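Local coordinates for protein Cwp19 (Clostridioides difficile, PDB 5OQ3) that probably hydrolyses glycosidic bonds in the cell wall through this TIM-barrel domain, with possible N-acetylmuramoyl-L-alanine amidase activity for the whole protein, at residues A[304-309]-A[351-356]; A[173-178]-A[227-232]. One frame throughout, in Å; residues are numbered along the deposited sequence. Where two conformers were deposited one is given.

Contact 1. Residues A[304-309]-A[351-356]; sequences KLVAWW and RKYSEI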
# COMPACT_ATOMS: atom_id res chain seq x y z
N LYS A 304 13.74 -11.96 13.40
CA LYS A 304 14.53 -12.47 12.28
C LYS A 304 14.27 -11.64 11.04
O LYS A 304 15.20 -11.32 10.27
CB LYS A 304 14.19 -13.95 11.99
CG LYS A 304 14.64 -14.87 13.13
CD LYS A 304 14.45 -16.33 12.77
CE LYS A 304 15.05 -17.22 13.83
NZ LYS A 304 14.58 -18.61 13.65
N LEU A 305 13.02 -11.25 10.86
CA LEU A 305 12.67 -10.50 9.67
C LEU A 305 13.22 -9.08 9.66
O LEU A 305 13.62 -8.59 8.59
CB LEU A 305 11.16 -10.56 9.45
CG LEU A 305 10.70 -11.91 8.86
CD1 LEU A 305 9.21 -12.14 9.11
CD2 LEU A 305 11.09 -12.01 7.38
N VAL A 306 13.24 -8.38 10.80
CA VAL A 306 13.84 -7.04 10.78
C VAL A 306 15.31 -7.12 10.34
O VAL A 306 15.76 -6.29 9.57
CB VAL A 306 13.66 -6.26 12.10
CG1 VAL A 306 12.23 -5.83 12.33
CG2 VAL A 306 14.22 -6.97 13.30
N ALA A 307 16.02 -8.12 10.82
CA ALA A 307 17.42 -8.32 10.43
C ALA A 307 17.59 -8.63 8.96
O ALA A 307 18.47 -8.11 8.28
CB ALA A 307 18.06 -9.39 11.28
N TRP A 308 16.71 -9.50 8.47
CA TRP A 308 16.77 -9.91 7.07
C TRP A 308 16.53 -8.72 6.14
O TRP A 308 17.27 -8.50 5.17
CB TRP A 308 15.77 -11.07 6.81
CG TRP A 308 15.95 -11.63 5.42
CD1 TRP A 308 16.84 -12.61 5.05
CD2 TRP A 308 15.26 -11.21 4.20
NE1 TRP A 308 16.73 -12.84 3.70
CE2 TRP A 308 15.79 -12.01 3.15
CE3 TRP A 308 14.27 -10.27 3.92
CZ2 TRP A 308 15.39 -11.87 1.85
CZ3 TRP A 308 13.85 -10.15 2.64
CH2 TRP A 308 14.41 -10.94 1.61
N TRP A 309 15.50 -7.94 6.43
CA TRP A 309 15.18 -6.77 5.62
C TRP A 309 16.23 -5.67 5.73
O TRP A 309 16.56 -5.03 4.71
CB TRP A 309 13.79 -6.26 5.97
CG TRP A 309 12.69 -7.11 5.40
CD1 TRP A 309 11.86 -7.95 6.05
CD2 TRP A 309 12.31 -7.16 4.03
NE1 TRP A 309 11.01 -8.55 5.16
CE2 TRP A 309 11.26 -8.07 3.91
CE3 TRP A 309 12.74 -6.49 2.89
CZ2 TRP A 309 10.65 -8.36 2.70
CZ3 TRP A 309 12.13 -6.79 1.65
CH2 TRP A 309 11.09 -7.70 1.58
N ARG A 351 15.35 0.11 16.08
CA ARG A 351 16.32 1.17 16.25
C ARG A 351 17.77 0.70 16.45
O ARG A 351 18.68 1.49 16.42
CB ARG A 351 15.84 2.12 17.36
CG ARG A 351 14.66 2.99 16.88
CD ARG A 351 13.94 3.63 17.99
NE ARG A 351 13.06 4.69 17.56
CZ ARG A 351 12.36 5.44 18.39
NH1 ARG A 351 12.41 5.19 19.71
NH2 ARG A 351 11.63 6.41 17.94
N LYS A 352 17.95 -0.60 16.65
CA LYS A 352 19.29 -1.18 16.66
C LYS A 352 19.89 -1.32 15.27
O LYS A 352 21.10 -1.59 15.15
CB LYS A 352 19.28 -2.54 17.35
CG LYS A 352 18.88 -2.49 18.83
CD LYS A 352 19.84 -1.59 19.66
CE LYS A 352 19.60 -1.82 21.16
NZ LYS A 352 20.57 -0.99 21.95
N TYR A 353 19.07 -1.14 14.22
CA TYR A 353 19.52 -1.33 12.83
C TYR A 353 19.58 -0.01 12.13
O TYR A 353 18.55 0.63 11.89
CB TYR A 353 18.54 -2.30 12.09
CG TYR A 353 18.56 -3.69 12.66
CD1 TYR A 353 17.76 -4.03 13.71
CD2 TYR A 353 19.43 -4.67 12.16
CE1 TYR A 353 17.80 -5.28 14.27
CE2 TYR A 353 19.50 -5.94 12.71
CZ TYR A 353 18.67 -6.25 13.78
OH TYR A 353 18.73 -7.51 14.35
N SER A 354 20.78 0.39 11.76
CA SER A 354 20.93 1.67 11.12
C SER A 354 20.26 1.76 9.75
O SER A 354 19.95 2.85 9.27
CB SER A 354 22.39 2.01 10.98
OG SER A 354 23.06 1.15 10.10
N GLU A 355 19.99 0.61 9.14
CA GLU A 355 19.32 0.58 7.84
C GLU A 355 17.83 0.85 7.97
O GLU A 355 17.17 1.15 6.98
CB GLU A 355 19.51 -0.79 7.18
CG GLU A 355 20.95 -1.13 6.88
CD GLU A 355 21.70 -1.79 8.07
OE1 GLU A 355 21.17 -2.09 9.22
OE2 GLU A 355 22.87 -2.03 7.81
N ILE A 356 17.24 0.69 9.17
CA ILE A 356 15.83 0.97 9.36
C ILE A 356 15.64 2.46 9.63
O ILE A 356 16.29 3.01 10.52
CB ILE A 356 15.21 0.07 10.42
CG1 ILE A 356 15.26 -1.37 9.95
CG2 ILE A 356 13.78 0.52 10.70
CD1 ILE A 356 14.86 -2.40 10.98
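Y353 lies against V306 and A307 in an alpha/beta (TIM) barrel. Helix 302-313 follows the sixth strand of the barrel, and 351-356 leads from helix 343-350 into the eighth, 356-361. The contact is van der Waals throughout, with no hydrogen bond between the segments.

The aromatic part comes first. The Y353 ring crosses the V306 side chain at about a right angle and meets the helix obliquely. One flank of the ring reaches V306, with CE1 of Y353 4.1 Å from CG2 of V306. The other flank rests on A307, where CE2 of Y353 is 3.9 Å from CA of A307. With chi1 at -66°, CG of Y353 is anti to its own carbonyl carbon, and the ring projects from the loop to the helix. Farther along the same helix, A310 also touches Y353.

The aliphatic part is smaller. CD1 of I356 comes to 4.2 Å from CB of V306. Both side chains also touch N350, and I356 packs on L320 and I322 of the seventh strand.

The loop side is shaped by a type I beta turn from Y353 to I356. Its bond runs from N of I356 to O of Y353, at 3.0 Å. At the outer end of the ring, OH of Y353 sits 3.7 Å from the methyl carbon CB of A307.

Contact 2. Residues A[173-178]-A[227-232]; sequences DSIAEV and RDVKAS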
# COMPACT_ATOMS: atom_id res chain seq x y z
N ASP A 173 -0.54 6.67 -16.03
CA ASP A 173 -1.26 7.90 -16.30
C ASP A 173 -2.19 8.29 -15.16
O ASP A 173 -2.39 9.46 -14.90
CB ASP A 173 -2.04 7.74 -17.63
CG ASP A 173 -1.14 7.67 -18.87
OD1 ASP A 173 0.09 8.01 -18.77
OD2 ASP A 173 -1.64 7.24 -19.95
N SER A 174 -2.78 7.29 -14.51
CA SER A 174 -3.68 7.54 -13.38
C SER A 174 -2.90 8.18 -12.21
O SER A 174 -3.39 9.14 -11.59
CB SER A 174 -4.31 6.23 -12.91
OG SER A 174 -5.25 5.66 -13.81
N ILE A 175 -1.70 7.70 -11.96
CA ILE A 175 -0.88 8.30 -10.93
C ILE A 175 -0.34 9.67 -11.32
O ILE A 175 -0.34 10.60 -10.50
CB ILE A 175 0.22 7.32 -10.55
CG1 ILE A 175 -0.48 6.13 -9.89
CG2 ILE A 175 1.22 7.97 -9.62
CD1 ILE A 175 0.38 4.92 -9.90
N ALA A 176 0.04 9.80 -12.59
CA ALA A 176 0.60 11.07 -13.08
C ALA A 176 -0.41 12.20 -12.91
O ALA A 176 0.00 13.34 -12.65
CB ALA A 176 1.03 10.95 -14.50
N GLU A 177 -1.70 11.90 -13.09
CA GLU A 177 -2.72 12.94 -12.92
C GLU A 177 -2.68 13.52 -11.50
O GLU A 177 -2.79 14.72 -11.28
CB GLU A 177 -4.12 12.34 -13.20
CG GLU A 177 -5.31 13.29 -13.05
CD GLU A 177 -6.65 12.61 -13.30
OE1 GLU A 177 -6.95 11.54 -12.69
OE2 GLU A 177 -7.42 13.16 -14.08
N VAL A 178 -2.54 12.63 -10.54
CA VAL A 178 -2.51 13.04 -9.14
C VAL A 178 -1.21 13.81 -8.82
O VAL A 178 -1.25 14.86 -8.17
CB VAL A 178 -2.68 11.85 -8.22
CG1 VAL A 178 -2.51 12.25 -6.76
CG2 VAL A 178 -4.02 11.19 -8.43
N ARG A 227 8.91 0.52 -12.12
CA ARG A 227 9.89 1.33 -12.83
C ARG A 227 9.24 2.50 -13.53
O ARG A 227 9.73 3.64 -13.46
CB ARG A 227 10.63 0.44 -13.84
CG ARG A 227 11.70 1.14 -14.63
CD ARG A 227 12.10 0.30 -15.85
NE ARG A 227 11.00 0.30 -16.82
CZ ARG A 227 10.96 -0.44 -17.93
NH1 ARG A 227 11.95 -1.32 -18.18
NH2 ARG A 227 9.95 -0.31 -18.80
N ASP A 228 8.18 2.22 -14.27
CA ASP A 228 7.56 3.25 -15.11
C ASP A 228 6.81 4.29 -14.29
O ASP A 228 6.80 5.45 -14.61
CB ASP A 228 6.60 2.59 -16.11
CG ASP A 228 7.32 1.84 -17.27
OD1 ASP A 228 8.58 1.89 -17.35
OD2 ASP A 228 6.56 1.27 -18.07
N VAL A 229 6.22 3.90 -13.16
CA VAL A 229 5.58 4.83 -12.25
C VAL A 229 6.65 5.74 -11.63
O VAL A 229 6.49 6.97 -11.61
CB VAL A 229 4.79 4.06 -11.15
CG1 VAL A 229 4.34 5.03 -10.02
CG2 VAL A 229 3.55 3.40 -11.76
N LYS A 230 7.75 5.17 -11.16
CA LYS A 230 8.81 5.98 -10.61
C LYS A 230 9.31 7.00 -11.62
O LYS A 230 9.47 8.19 -11.31
CB LYS A 230 9.95 5.13 -10.03
CG LYS A 230 10.84 6.01 -9.20
CD LYS A 230 11.64 5.28 -8.29
CE LYS A 230 12.77 4.81 -9.01
NZ LYS A 230 13.73 5.92 -9.15
N ALA A 231 9.55 6.53 -12.85
CA ALA A 231 10.06 7.45 -13.88
C ALA A 231 9.09 8.58 -14.18
O ALA A 231 9.49 9.72 -14.39
CB ALA A 231 10.41 6.68 -15.14
N SER A 232 7.80 8.25 -14.22
CA SER A 232 6.78 9.25 -14.49
C SER A 232 6.79 10.32 -13.40
O SER A 232 6.85 11.51 -13.65
CB SER A 232 5.40 8.58 -14.58
OG SER A 232 4.38 9.55 -14.60
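I175 points its end at the fork of V229. The two side chains cross at about a right angle, and CD1 of I175 reaches both methyls of V229. It is 4.0 Å from CG1 of V229 and the same 4.0 Å from CG2 of V229. I175 was modelled in two conformers; the seating is described for one, and that of the other remains open. In V229, CG1 is anti to the backbone N and CG2 is anti to the carbonyl carbon, which spreads the fork toward the isoleucine. The pair joins helices 165-181 and 214-236 of the TIM barrel. These helices flank the fourth strand, 186-189, in the chain. F189 of that strand touches both I175 and V229.

The second meeting is alongside the first. S232 turns toward helix 165-181 with its OG anti to the backbone N (chi1 170°). This puts OG of S232 3.6 Å from CB of A176, a van der Waals touch. Two small residues let the backbones come close here: CA of A176 is 6.6 Å from CA of S232. V172, on the same helix as A176, also touches S232, V229 and D228.

R227 and D228 lie on helix 214-236 and form a salt bridge with each other. The guanidinium meets OD1 of D228 side-on with two nitrogens, NE of R227 at 2.9 Å and NH2 of R227 at 3.0 Å. Both come from the same face of the carboxylate, NE from 37° above its plane, while OD1 stays nearly within the guanidinium plane.

The R227–D228 bridge stays within its own helix. Between 173-178 and 227-232 there is neither hydrogen bond nor salt bridge, so this part of the interface relies on apolar fit and on the small size of A176 and S232.

From the N terminus, the chain lays down the first three barrel strands and then reaches helix 165-181. It then passes through strand 186-189 and returns on helix 214-236, where contact 2 closes a loop with 48 residues between its segments. Contact 1 opens later, on helix 302-313. The chain runs through strand 319-324 and helix 343-350 before 351-356 closes it, after 41 intervening residues. The two loops follow in series and neither nest nor cross. Contact 2 joins two outer helices around the fourth strand. Contact 1 joins an outer helix to the loop entering the eighth strand. Their centres are about 30 Å apart, and their nearest atoms about 16 Å, so they do not touch.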